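Local structure of hypothetical protein MJ1247 (Methanocaldococcus jannaschii, 1JEO) at residues Lys27-Ser32 and Thr129-Val134; Lys41-Phe46 and Met60-Leu65; Gly52-Cys57 and Glu148-Phe153; Leu86-Gly91 and Leu99-Lys104; Val134-Tyr139 and Gly143-Glu148. The protein catalyses the interconversion of 3-hexulose 6-phosphate and fructose 6-phosphate, acting as a homotetrameric isomerase of the SIS family. All coordinates share one frame; numbering follows the deposited sequence.

Contact 1 (Lys27-Ser32 and Thr129-Val134); sequences KNKLDS and TIPLEV
The planar group at the centre of this contact is the peptide carbonyl between T129 and I130, met end-on by the ammonium of K29; the ring of P131 lies beside the same lysine, with its CD 4.4 Å from K29 CE. K29 NZ gives a hydrogen bond of 2.9 Å to T129 O, and the C=O...N angle of 171° puts the nitrogen almost straight beyond the oxygen. The lysine runs extended and then bends at its last torsion (chi4 -68°), which turns NZ onto the carbonyl, with CE and CD, 3.6 and 3.7 Å from T129 O, also approaching from the oxygen end. Below this polar end the contact is apolar. I130 extends its CG1 branch to the helix: CG1 lies 4.3 Å from K29 CB, and CD1 rests 4.0 Å from K29 O. I130 also packs on F20 and L33, and its backbone is paired with A114 and V116. Strand 128-130 is the outermost on this side of the parallel sheet within the chain, and K29 of helix 24-39 supplies a donor to it. Such covering of a sheet margin by a flanking helix suits the layered alpha/beta fold of SIS domains.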
# COMPACT_ATOMS: atom_id res chain seq x y z
N LYS A 27 -10.36 -9.86 -6.15
CA LYS A 27 -10.67 -10.20 -4.75
C LYS A 27 -9.51 -11.03 -4.20
O LYS A 27 -9.15 -10.91 -3.03
CB LYS A 27 -11.96 -11.03 -4.68
CG LYS A 27 -12.61 -11.10 -3.30
CD LYS A 27 -13.48 -12.36 -3.12
CE LYS A 27 -14.65 -12.46 -4.10
NZ LYS A 27 -15.62 -11.34 -3.94
N ASN A 28 -8.91 -11.84 -5.08
CA ASN A 28 -7.77 -12.70 -4.76
C ASN A 28 -6.54 -11.85 -4.41
O ASN A 28 -5.80 -12.21 -3.50
CB ASN A 28 -7.46 -13.65 -5.92
CG ASN A 28 -6.26 -14.54 -5.65
OD1 ASN A 28 -5.20 -14.38 -6.26
ND2 ASN A 28 -6.39 -15.45 -4.69
N LYS A 29 -6.35 -10.74 -5.12
CA LYS A 29 -5.23 -9.83 -4.88
C LYS A 29 -5.36 -9.17 -3.50
O LYS A 29 -4.38 -9.07 -2.76
CB LYS A 29 -5.14 -8.77 -5.98
CG LYS A 29 -4.70 -9.31 -7.34
CD LYS A 29 -4.53 -8.19 -8.35
CE LYS A 29 -4.07 -8.72 -9.71
NZ LYS A 29 -2.69 -9.27 -9.69
N LEU A 30 -6.59 -8.80 -3.14
CA LEU A 30 -6.91 -8.17 -1.85
C LEU A 30 -6.75 -9.19 -0.72
O LEU A 30 -6.17 -8.86 0.32
CB LEU A 30 -8.35 -7.61 -1.87
CG LEU A 30 -8.99 -7.05 -0.59
CD1 LEU A 30 -8.22 -5.83 -0.08
CD2 LEU A 30 -10.44 -6.69 -0.85
N ASP A 31 -7.23 -10.42 -0.95
CA ASP A 31 -7.14 -11.51 0.02
C ASP A 31 -5.69 -11.91 0.28
O ASP A 31 -5.31 -12.16 1.42
CB ASP A 31 -7.93 -12.75 -0.45
CG ASP A 31 -9.44 -12.58 -0.31
OD1 ASP A 31 -9.91 -11.66 0.39
OD2 ASP A 31 -10.18 -13.38 -0.93
N SER A 32 -4.89 -11.90 -0.79
CA SER A 32 -3.47 -12.24 -0.71
C SER A 32 -2.69 -11.16 0.06
O SER A 32 -1.85 -11.49 0.89
CB SER A 32 -2.88 -12.43 -2.11
OG SER A 32 -1.55 -12.91 -2.05
N THR A 129 1.48 -8.09 -7.73
CA THR A 129 1.33 -6.75 -8.29
C THR A 129 -0.14 -6.38 -8.25
O THR A 129 -1.00 -7.16 -8.67
CB THR A 129 1.90 -6.66 -9.73
OG1 THR A 129 3.29 -6.96 -9.71
CG2 THR A 129 1.72 -5.25 -10.31
N ILE A 130 -0.44 -5.20 -7.69
CA ILE A 130 -1.80 -4.69 -7.60
C ILE A 130 -1.90 -3.39 -8.42
O ILE A 130 -1.57 -2.31 -7.91
CB ILE A 130 -2.26 -4.46 -6.11
CG1 ILE A 130 -2.13 -5.76 -5.30
CG2 ILE A 130 -3.72 -3.97 -6.08
CD1 ILE A 130 -2.50 -5.65 -3.82
N PRO A 131 -2.30 -3.47 -9.71
CA PRO A 131 -2.42 -2.28 -10.55
C PRO A 131 -3.70 -1.49 -10.27
O PRO A 131 -4.77 -2.08 -10.08
CB PRO A 131 -2.46 -2.85 -11.98
CG PRO A 131 -1.96 -4.27 -11.84
CD PRO A 131 -2.54 -4.68 -10.53
N LEU A 132 -3.58 -0.17 -10.14
CA LEU A 132 -4.72 0.71 -9.92
C LEU A 132 -4.72 1.64 -11.13
O LEU A 132 -4.16 2.75 -11.09
CB LEU A 132 -4.60 1.48 -8.59
CG LEU A 132 -4.62 0.69 -7.27
CD1 LEU A 132 -4.36 1.62 -6.12
CD2 LEU A 132 -5.94 -0.04 -7.06
N GLU A 133 -5.27 1.12 -12.22
CA GLU A 133 -5.36 1.81 -13.51
C GLU A 133 -6.46 2.86 -13.51
O GLU A 133 -7.63 2.59 -13.81
CB GLU A 133 -5.54 0.80 -14.64
CG GLU A 133 -4.37 -0.18 -14.75
CD GLU A 133 -4.72 -1.43 -15.54
OE1 GLU A 133 -5.46 -2.28 -15.01
OE2 GLU A 133 -4.24 -1.56 -16.68
N VAL A 134 -6.06 4.07 -13.13
CA VAL A 134 -6.95 5.23 -13.03
C VAL A 134 -6.86 6.18 -14.21
O VAL A 134 -5.87 6.18 -14.95
CB VAL A 134 -6.68 6.01 -11.72
CG1 VAL A 134 -7.13 5.18 -10.54
CG2 VAL A 134 -5.21 6.36 -11.60

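Contact 2 (Lys41-Phe46 and Met60-Leu65); sequences KKIFIF and MRLMHL
I43, I45 and L62 meet entirely through methyl groups. The nearer pair is I43 CG2 and L62 CD1, 3.9 Å apart, with the two side chains crossing at about a right angle, so that the leucine presents its end to the flank of the isoleucine. The second apolar touch brings I45 CD1 to within 4.3 Å of the same L62 CD1. I43 CG2 and I45 CD1 are themselves 3.9 Å apart, and the three methyls form a nearly equilateral triangle. The torsions explain the reach: L62 has CD1 anti to CA (chi2 179°), which carries that branch outward from the helix, whereas I45 folds its CD1 back (chi2 -67°) in the direction of I43. Strand 43-46 and helix 49-64 are the first two elements of a beta-alpha-beta unit completed by strand 69-71, and these methyls form part of the apolar interface between the two elements. I158 of helix 144-164 adds a further apolar neighbour to L62. Polar interactions lie elsewhere on the two segments. The backbone of I43 bonds to K68 and Y70 of the adjoining strand region, and K42 NZ makes salt bridges to E81 and D84.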
# COMPACT_ATOMS: atom_id res chain seq x y z
N LYS A 41 6.13 -11.10 10.04
CA LYS A 41 6.68 -10.79 11.36
C LYS A 41 6.70 -9.26 11.47
O LYS A 41 6.10 -8.69 12.39
CB LYS A 41 8.10 -11.37 11.48
CG LYS A 41 8.67 -11.41 12.90
CD LYS A 41 8.02 -12.49 13.76
CE LYS A 41 8.59 -12.49 15.18
NZ LYS A 41 7.95 -13.52 16.04
N LYS A 42 7.35 -8.60 10.51
CA LYS A 42 7.42 -7.14 10.44
C LYS A 42 7.00 -6.70 9.04
O LYS A 42 7.23 -7.42 8.06
CB LYS A 42 8.83 -6.60 10.76
CG LYS A 42 9.48 -7.12 12.06
CD LYS A 42 10.73 -6.35 12.49
CE LYS A 42 11.89 -6.41 11.49
NZ LYS A 42 12.48 -7.76 11.27
N ILE A 43 6.33 -5.56 8.94
CA ILE A 43 5.85 -5.03 7.65
C ILE A 43 6.56 -3.71 7.32
O ILE A 43 6.58 -2.79 8.13
CB ILE A 43 4.30 -4.82 7.66
CG1 ILE A 43 3.60 -6.14 8.03
CG2 ILE A 43 3.80 -4.39 6.27
CD1 ILE A 43 2.28 -5.97 8.70
N PHE A 44 7.14 -3.65 6.13
CA PHE A 44 7.87 -2.48 5.66
C PHE A 44 7.18 -1.81 4.48
O PHE A 44 6.80 -2.47 3.51
CB PHE A 44 9.30 -2.86 5.25
CG PHE A 44 10.17 -3.27 6.40
CD1 PHE A 44 10.05 -4.55 6.97
CD2 PHE A 44 11.15 -2.39 6.89
CE1 PHE A 44 10.89 -4.96 8.03
CE2 PHE A 44 12.00 -2.78 7.95
CZ PHE A 44 11.87 -4.07 8.52
N ILE A 45 7.00 -0.49 4.57
CA ILE A 45 6.37 0.28 3.50
C ILE A 45 7.36 1.31 2.96
O ILE A 45 8.13 1.90 3.72
CB ILE A 45 5.10 1.06 4.00
CG1 ILE A 45 4.23 0.24 4.97
CG2 ILE A 45 4.28 1.59 2.81
CD1 ILE A 45 3.53 -0.96 4.40
N PHE A 46 7.34 1.52 1.64
CA PHE A 46 8.20 2.51 0.99
C PHE A 46 7.56 3.11 -0.25
O PHE A 46 6.81 2.44 -0.98
CB PHE A 46 9.60 1.95 0.65
CG PHE A 46 10.59 3.00 0.17
CD1 PHE A 46 10.98 4.07 1.01
CD2 PHE A 46 11.10 2.96 -1.14
CE1 PHE A 46 11.87 5.08 0.57
CE2 PHE A 46 12.00 3.97 -1.61
CZ PHE A 46 12.38 5.03 -0.75
N MET A 60 1.21 3.96 9.40
CA MET A 60 0.73 4.44 10.69
C MET A 60 -0.51 3.67 11.13
O MET A 60 -0.61 3.22 12.27
CB MET A 60 0.41 5.94 10.62
CG MET A 60 -0.04 6.55 11.94
SD MET A 60 -0.49 8.26 11.82
CE MET A 60 1.13 9.00 11.94
N ARG A 61 -1.43 3.46 10.18
CA ARG A 61 -2.67 2.74 10.46
C ARG A 61 -2.47 1.25 10.79
O ARG A 61 -3.16 0.72 11.66
CB ARG A 61 -3.68 2.98 9.32
CG ARG A 61 -5.15 2.85 9.74
CD ARG A 61 -5.62 3.81 10.83
NE ARG A 61 -6.35 4.96 10.30
CZ ARG A 61 -6.37 6.16 10.87
NH1 ARG A 61 -5.69 6.39 11.99
NH2 ARG A 61 -7.06 7.15 10.32
N LEU A 62 -1.47 0.62 10.17
CA LEU A 62 -1.14 -0.79 10.44
C LEU A 62 -0.59 -0.93 11.86
O LEU A 62 -0.86 -1.92 12.55
CB LEU A 62 -0.11 -1.33 9.45
CG LEU A 62 -0.58 -1.81 8.08
CD1 LEU A 62 0.63 -2.27 7.29
CD2 LEU A 62 -1.60 -2.95 8.21
N MET A 63 0.14 0.10 12.28
CA MET A 63 0.72 0.18 13.62
C MET A 63 -0.43 0.33 14.63
O MET A 63 -0.41 -0.33 15.68
CB MET A 63 1.69 1.37 13.68
CG MET A 63 2.39 1.62 15.01
SD MET A 63 1.42 2.61 16.18
CE MET A 63 1.45 1.48 17.46
N HIS A 64 -1.43 1.14 14.29
CA HIS A 64 -2.61 1.38 15.14
C HIS A 64 -3.38 0.10 15.45
O HIS A 64 -3.97 -0.04 16.52
CB HIS A 64 -3.56 2.38 14.48
CG HIS A 64 -3.06 3.79 14.46
ND1 HIS A 64 -2.09 4.26 15.33
CD2 HIS A 64 -3.41 4.85 13.69
CE1 HIS A 64 -1.88 5.54 15.09
NE2 HIS A 64 -2.67 5.93 14.11
N LEU A 65 -3.33 -0.85 14.51
CA LEU A 65 -4.01 -2.14 14.64
C LEU A 65 -3.19 -3.21 15.37
O LEU A 65 -3.68 -4.32 15.60
CB LEU A 65 -4.45 -2.66 13.27
CG LEU A 65 -5.43 -1.83 12.43
CD1 LEU A 65 -5.85 -2.65 11.23
CD2 LEU A 65 -6.65 -1.42 13.23

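Contact 3 (Gly52-Cys57 and Glu148-Phe153); sequences GYIGRC and ETALIF
I54 and L151 are the main partners where two helices of the SIS domain, 49-64 and 144-164, run side by side. Their short segments are almost parallel, at 10°, with axes 9.7 Å apart, and the CA atoms of I54 and L151 come within 5.7 Å. The CB of I54 is directed at the other helix and splits the contact into two branches. Its CG1 branch lies 3.9 Å from L151 CB, the isoleucine and leucine side chains crossing at about a right angle. Its CG2 branch goes to the backbone instead, resting 4.0 Å from L151 N and touching A150 CB at 4.3 Å. The first torsion, chi1 -93°, is well away from a staggered value, a departure that accompanies this two-branched fit. From CG1 the chain continues to CD1 on the side of E147, the probable proton acceptor, so I54 abuts the presumed catalytic residue. L151 in turn sends its CG anti to its backbone N (chi1 178°), which carries CD1 toward the next turn of the facing helix. Away from the interface R56 NE forms a salt bridge with E74, while the buried T149 and F153 pack against L17. At the edge of the contact within this chain, L151 CD1 closes on C57, 3.8 Å from its CB and 4.1 Å from its SG.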
# COMPACT_ATOMS: atom_id res chain seq x y z
N GLY A 52 4.92 8.23 -1.23
CA GLY A 52 5.50 7.92 0.06
C GLY A 52 4.70 8.44 1.24
O GLY A 52 4.65 7.79 2.29
N TYR A 53 4.08 9.61 1.07
CA TYR A 53 3.25 10.23 2.11
C TYR A 53 1.98 9.41 2.31
O TYR A 53 1.53 9.22 3.44
CB TYR A 53 2.92 11.69 1.76
CG TYR A 53 4.15 12.58 1.64
CD1 TYR A 53 4.24 13.54 0.61
CD2 TYR A 53 5.23 12.45 2.53
CE1 TYR A 53 5.40 14.35 0.47
CE2 TYR A 53 6.40 13.25 2.40
CZ TYR A 53 6.47 14.19 1.36
OH TYR A 53 7.61 14.94 1.23
N ILE A 54 1.46 8.88 1.20
CA ILE A 54 0.27 8.02 1.20
C ILE A 54 0.69 6.70 1.87
O ILE A 54 -0.07 6.12 2.65
CB ILE A 54 -0.27 7.82 -0.27
CG1 ILE A 54 -1.35 8.87 -0.60
CG2 ILE A 54 -0.90 6.43 -0.49
CD1 ILE A 54 -0.91 10.31 -0.60
N GLY A 55 1.93 6.28 1.60
CA GLY A 55 2.50 5.07 2.18
C GLY A 55 2.62 5.16 3.69
O GLY A 55 2.32 4.19 4.40
N ARG A 56 2.99 6.34 4.17
CA ARG A 56 3.12 6.62 5.60
C ARG A 56 1.75 6.57 6.30
O ARG A 56 1.65 6.11 7.44
CB ARG A 56 3.79 7.98 5.83
CG ARG A 56 5.29 8.01 5.62
CD ARG A 56 5.85 9.42 5.78
NE ARG A 56 7.30 9.53 5.59
CZ ARG A 56 7.90 9.70 4.42
NH1 ARG A 56 7.19 9.78 3.29
NH2 ARG A 56 9.22 9.82 4.36
N CYS A 57 0.70 7.00 5.60
CA CYS A 57 -0.67 6.98 6.13
C CYS A 57 -1.12 5.54 6.43
O CYS A 57 -1.78 5.28 7.44
CB CYS A 57 -1.65 7.62 5.15
SG CYS A 57 -1.47 9.39 4.92
N GLU A 148 -4.50 9.45 -4.85
CA GLU A 148 -5.83 9.61 -4.23
C GLU A 148 -6.53 8.26 -4.09
O GLU A 148 -7.04 7.93 -3.01
CB GLU A 148 -6.72 10.52 -5.09
CG GLU A 148 -6.28 11.97 -5.19
CD GLU A 148 -7.05 12.74 -6.26
OE1 GLU A 148 -7.82 12.13 -7.03
OE2 GLU A 148 -6.88 13.98 -6.33
N THR A 149 -6.52 7.49 -5.17
CA THR A 149 -7.15 6.17 -5.23
C THR A 149 -6.42 5.15 -4.36
O THR A 149 -7.06 4.32 -3.72
CB THR A 149 -7.24 5.67 -6.69
OG1 THR A 149 -7.85 6.69 -7.50
CG2 THR A 149 -8.09 4.41 -6.81
N ALA A 150 -5.08 5.26 -4.31
CA ALA A 150 -4.24 4.37 -3.50
C ALA A 150 -4.50 4.58 -2.02
O ALA A 150 -4.57 3.61 -1.28
CB ALA A 150 -2.76 4.56 -3.83
N LEU A 151 -4.69 5.84 -1.60
CA LEU A 151 -4.98 6.15 -0.19
C LEU A 151 -6.32 5.53 0.20
O LEU A 151 -6.41 4.86 1.24
CB LEU A 151 -5.04 7.67 0.06
CG LEU A 151 -5.40 8.16 1.48
CD1 LEU A 151 -4.34 7.72 2.49
CD2 LEU A 151 -5.55 9.68 1.51
N ILE A 152 -7.31 5.69 -0.67
CA ILE A 152 -8.65 5.14 -0.44
C ILE A 152 -8.61 3.60 -0.41
O ILE A 152 -9.16 3.01 0.51
CB ILE A 152 -9.69 5.73 -1.44
CG1 ILE A 152 -9.86 7.22 -1.11
CG2 ILE A 152 -11.05 5.02 -1.32
CD1 ILE A 152 -10.59 8.05 -2.15
N PHE A 153 -7.85 3.00 -1.33
CA PHE A 153 -7.69 1.54 -1.40
C PHE A 153 -7.05 1.01 -0.11
O PHE A 153 -7.53 0.04 0.47
CB PHE A 153 -6.81 1.14 -2.62
CG PHE A 153 -6.43 -0.33 -2.66
CD1 PHE A 153 -7.41 -1.33 -2.88
CD2 PHE A 153 -5.10 -0.73 -2.44
CE1 PHE A 153 -7.06 -2.70 -2.87
CE2 PHE A 153 -4.73 -2.10 -2.42
CZ PHE A 153 -5.72 -3.09 -2.64

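Contact 4 (Leu86-Gly91 and Leu99-Lys104); sequences LILISG and LTVAKK
L86 and L88 of the strand meet V101 and A102 of the helix in the beta-alpha-beta unit formed by strand 85-89, helix 96-106 and strand 112-115. The segments run nearly antiparallel, at 160°, with axes 10.1 Å apart. In the first shell V101 CG1 is shared: L86 CD2 lies 4.0 Å from it and L88 CD2 4.3 Å. L88 uses its other branch as well, placing CD1 3.8 Å from A102 CB, so its two methyls divide between successive helix residues. The two leucines reach the helix by different routes: L86 sets CG anti to N (chi1 176°), L88 sets it anti to the carbonyl carbon (chi1 -62°). Farther out, F46 of the neighbouring strand touches both L88 and V101, while A105 and V98 of the same helix extend the apolar layer to L86 and L88. At its C-terminal end the strand passes into the S90-T95 loop, which probably binds the substrate. There a citrate, probably from the crystallisation liquor, is gripped by hydrogen bonds from G91 N to its O5 and between S90 OG and its O6.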
# COMPACT_ATOMS: atom_id res chain seq x y z
N LEU A 86 7.47 -6.51 2.37
CA LEU A 86 7.74 -5.17 1.83
C LEU A 86 6.63 -4.79 0.86
O LEU A 86 6.28 -5.56 -0.05
CB LEU A 86 9.10 -5.11 1.12
CG LEU A 86 9.48 -3.79 0.43
CD1 LEU A 86 9.74 -2.66 1.44
CD2 LEU A 86 10.69 -3.99 -0.44
N ILE A 87 6.05 -3.61 1.07
CA ILE A 87 4.99 -3.09 0.21
C ILE A 87 5.54 -1.81 -0.43
O ILE A 87 5.97 -0.88 0.27
CB ILE A 87 3.67 -2.82 1.00
CG1 ILE A 87 3.10 -4.14 1.55
CG2 ILE A 87 2.62 -2.13 0.10
CD1 ILE A 87 1.98 -3.99 2.57
N LEU A 88 5.56 -1.80 -1.76
CA LEU A 88 6.06 -0.66 -2.53
C LEU A 88 4.92 0.04 -3.25
O LEU A 88 4.04 -0.60 -3.81
CB LEU A 88 7.12 -1.11 -3.54
CG LEU A 88 8.40 -1.72 -2.93
CD1 LEU A 88 9.25 -2.36 -3.99
CD2 LEU A 88 9.19 -0.68 -2.16
N ILE A 89 4.90 1.37 -3.14
CA ILE A 89 3.87 2.20 -3.77
C ILE A 89 4.58 3.15 -4.73
O ILE A 89 5.40 3.96 -4.31
CB ILE A 89 3.03 2.99 -2.70
CG1 ILE A 89 2.35 2.01 -1.75
CG2 ILE A 89 1.94 3.86 -3.37
CD1 ILE A 89 1.96 2.58 -0.43
N SER A 90 4.27 3.00 -6.02
CA SER A 90 4.87 3.83 -7.07
C SER A 90 3.93 4.00 -8.26
O SER A 90 3.37 3.02 -8.75
CB SER A 90 6.19 3.21 -7.54
OG SER A 90 6.78 3.98 -8.56
N GLY A 91 3.79 5.23 -8.74
CA GLY A 91 2.93 5.53 -9.88
C GLY A 91 3.36 4.87 -11.18
O GLY A 91 2.65 4.02 -11.71
N LEU A 99 13.40 1.02 -6.86
CA LEU A 99 14.06 -0.15 -7.45
C LEU A 99 15.25 -0.64 -6.61
O LEU A 99 15.48 -1.84 -6.50
CB LEU A 99 14.53 0.15 -8.88
CG LEU A 99 13.43 0.23 -9.95
CD1 LEU A 99 13.99 0.78 -11.24
CD2 LEU A 99 12.87 -1.15 -10.17
N THR A 100 15.95 0.31 -5.98
CA THR A 100 17.10 0.05 -5.11
C THR A 100 16.63 -0.76 -3.88
O THR A 100 17.24 -1.77 -3.53
CB THR A 100 17.75 1.40 -4.65
OG1 THR A 100 18.30 2.07 -5.79
CG2 THR A 100 18.85 1.18 -3.62
N VAL A 101 15.52 -0.32 -3.29
CA VAL A 101 14.92 -0.97 -2.12
C VAL A 101 14.36 -2.35 -2.50
O VAL A 101 14.52 -3.30 -1.74
CB VAL A 101 13.82 -0.04 -1.47
CG1 VAL A 101 13.06 -0.75 -0.35
CG2 VAL A 101 14.49 1.21 -0.92
N ALA A 102 13.79 -2.45 -3.71
CA ALA A 102 13.24 -3.71 -4.23
C ALA A 102 14.34 -4.76 -4.45
O ALA A 102 14.16 -5.93 -4.10
CB ALA A 102 12.50 -3.46 -5.53
N LYS A 103 15.47 -4.32 -5.00
CA LYS A 103 16.64 -5.18 -5.27
C LYS A 103 17.25 -5.75 -4.00
O LYS A 103 17.59 -6.94 -3.94
CB LYS A 103 17.72 -4.40 -6.03
CG LYS A 103 17.45 -4.19 -7.50
CD LYS A 103 18.47 -3.24 -8.12
CE LYS A 103 18.14 -2.94 -9.57
NZ LYS A 103 19.08 -1.96 -10.18
N LYS A 104 17.35 -4.92 -2.96
CA LYS A 104 17.92 -5.32 -1.68
C LYS A 104 17.03 -6.28 -0.89
O LYS A 104 17.52 -7.19 -0.23
CB LYS A 104 18.30 -4.09 -0.85
CG LYS A 104 19.62 -3.48 -1.31
CD LYS A 104 20.07 -2.38 -0.39
CE LYS A 104 21.52 -2.01 -0.60
NZ LYS A 104 22.47 -3.06 -0.13

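Contact 5 (Val134-Tyr139 and Gly143-Glu148); sequences VKKSKY and GTTFEE
V134 and F146 face each other with CA atoms 6.2 Å apart, as the irregular chain 134-139 passes the first turn of the helix that starts after its N-cap residue G143. V134 and T145 lie side by side, pointing opposite ways, with V134 CG2 3.5 Å from T145 OG1. The same methyl packs on the helix backbone, 3.7 Å from F146 N, and meets F146 CB at 4.1 Å. T145 OG1 stands between its backbone N and carbonyl carbon (chi1 53°), which brings it to 3.1 Å from K135 O; a hydrogen bond there is possible, though the hydroxyl proton has another acceptor nearby. F146 sends its ring the other way, CG anti to the backbone N (chi1 165°), toward S51 and G91 of the probable substrate site. The contact is mixed: a threonine hydroxyl is met by a carbonyl and by a methyl, beside one apolar pair. It packs the loop against the helix turn that also carries E147, the probable proton acceptor, whose OE1 is salt-bridged to R50.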
# COMPACT_ATOMS: atom_id res chain seq x y z
N VAL A 134 -6.06 4.07 -13.13
CA VAL A 134 -6.95 5.23 -13.03
C VAL A 134 -6.86 6.18 -14.21
O VAL A 134 -5.87 6.18 -14.95
CB VAL A 134 -6.68 6.01 -11.72
CG1 VAL A 134 -7.13 5.18 -10.54
CG2 VAL A 134 -5.21 6.36 -11.60
N LYS A 135 -7.87 7.03 -14.34
CA LYS A 135 -7.95 8.02 -15.40
C LYS A 135 -7.22 9.31 -14.99
O LYS A 135 -7.42 9.82 -13.88
CB LYS A 135 -9.43 8.33 -15.72
CG LYS A 135 -9.71 8.75 -17.16
CD LYS A 135 -9.64 7.57 -18.13
CE LYS A 135 -9.92 8.00 -19.56
NZ LYS A 135 -9.85 6.85 -20.50
N LYS A 136 -6.33 9.76 -15.86
CA LYS A 136 -5.54 10.98 -15.66
C LYS A 136 -6.22 12.12 -16.42
O LYS A 136 -7.05 11.88 -17.30
CB LYS A 136 -4.13 10.81 -16.21
CG LYS A 136 -3.19 9.94 -15.39
CD LYS A 136 -1.82 9.80 -16.07
CE LYS A 136 -1.04 11.12 -16.14
NZ LYS A 136 0.32 10.95 -16.75
N SER A 137 -5.82 13.35 -16.10
CA SER A 137 -6.38 14.54 -16.74
C SER A 137 -5.33 15.65 -16.83
O SER A 137 -4.28 15.57 -16.18
CB SER A 137 -7.58 15.04 -15.94
OG SER A 137 -8.43 15.82 -16.76
N LYS A 138 -5.64 16.69 -17.59
CA LYS A 138 -4.76 17.85 -17.78
C LYS A 138 -4.56 18.61 -16.46
O LYS A 138 -3.46 19.05 -16.15
CB LYS A 138 -5.36 18.79 -18.83
CG LYS A 138 -4.46 19.93 -19.29
CD LYS A 138 -5.19 20.83 -20.25
CE LYS A 138 -4.28 21.93 -20.77
NZ LYS A 138 -5.02 22.85 -21.68
N TYR A 139 -5.63 18.71 -15.67
CA TYR A 139 -5.60 19.42 -14.40
C TYR A 139 -5.46 18.53 -13.15
O TYR A 139 -5.49 19.01 -12.02
CB TYR A 139 -6.77 20.41 -14.31
CG TYR A 139 -6.70 21.46 -15.41
CD1 TYR A 139 -7.70 21.55 -16.39
CD2 TYR A 139 -5.59 22.33 -15.51
CE1 TYR A 139 -7.60 22.49 -17.46
CE2 TYR A 139 -5.47 23.27 -16.56
CZ TYR A 139 -6.48 23.34 -17.53
OH TYR A 139 -6.36 24.25 -18.56
N GLY A 143 0.95 11.51 -11.02
CA GLY A 143 0.30 10.42 -10.32
C GLY A 143 -0.80 10.87 -9.38
O GLY A 143 -1.23 10.08 -8.55
N THR A 144 -1.27 12.12 -9.52
CA THR A 144 -2.33 12.71 -8.67
C THR A 144 -3.51 11.79 -8.38
O THR A 144 -3.81 11.52 -7.22
CB THR A 144 -2.86 14.05 -9.27
OG1 THR A 144 -1.78 14.98 -9.40
CG2 THR A 144 -3.93 14.69 -8.38
N THR A 145 -4.13 11.26 -9.44
CA THR A 145 -5.29 10.37 -9.29
C THR A 145 -4.94 9.01 -8.70
O THR A 145 -5.76 8.43 -7.98
CB THR A 145 -6.09 10.23 -10.59
OG1 THR A 145 -5.22 9.83 -11.66
CG2 THR A 145 -6.76 11.54 -10.94
N PHE A 146 -3.73 8.52 -8.97
CA PHE A 146 -3.26 7.24 -8.43
C PHE A 146 -3.07 7.37 -6.91
O PHE A 146 -3.49 6.49 -6.17
CB PHE A 146 -1.94 6.78 -9.12
CG PHE A 146 -1.21 5.68 -8.37
CD1 PHE A 146 -1.74 4.37 -8.30
CD2 PHE A 146 -0.02 5.96 -7.66
CE1 PHE A 146 -1.11 3.37 -7.52
CE2 PHE A 146 0.63 4.97 -6.88
CZ PHE A 146 0.08 3.67 -6.81
N GLU A 147 -2.42 8.46 -6.47
CA GLU A 147 -2.18 8.71 -5.04
C GLU A 147 -3.48 8.83 -4.25
O GLU A 147 -3.58 8.28 -3.15
CB GLU A 147 -1.32 9.96 -4.86
CG GLU A 147 0.12 9.80 -5.35
CD GLU A 147 0.61 10.97 -6.19
OE1 GLU A 147 -0.05 12.02 -6.22
OE2 GLU A 147 1.67 10.83 -6.84
N GLU A 148 -4.50 9.45 -4.85
CA GLU A 148 -5.83 9.61 -4.23
C GLU A 148 -6.53 8.26 -4.09
O GLU A 148 -7.04 7.93 -3.01
CB GLU A 148 -6.72 10.52 -5.09
CG GLU A 148 -6.28 11.97 -5.19
CD GLU A 148 -7.05 12.74 -6.26
OE1 GLU A 148 -7.82 12.13 -7.03
OE2 GLU A 148 -6.88 13.98 -6.33

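How the contacts relate
The sheet and helix 144-164 tie the five contacts together. Contacts 2 and 4 join in the sheet itself, where F44 O lies 2.8 Å from I87 N in a probable hydrogen bond. G55 CA of contact 3 packs 3.6 Å from I89 CD1 of contact 4. Contacts 3 and 5 share E148, and contacts 1 and 5 share V134. The probable active site gathers between contacts 3, 4 and 5: F146 CE2 is 3.7 Å from G91 N, I54 CG1 is 3.4 Å from E147 O, and the F146 side chain lies about 5 Å from the bound citrate. Contact 2 does not touch contact 5 (centres about 26 Å apart) but reaches contact 3, with I45 CG2 3.6 Å from G55 O.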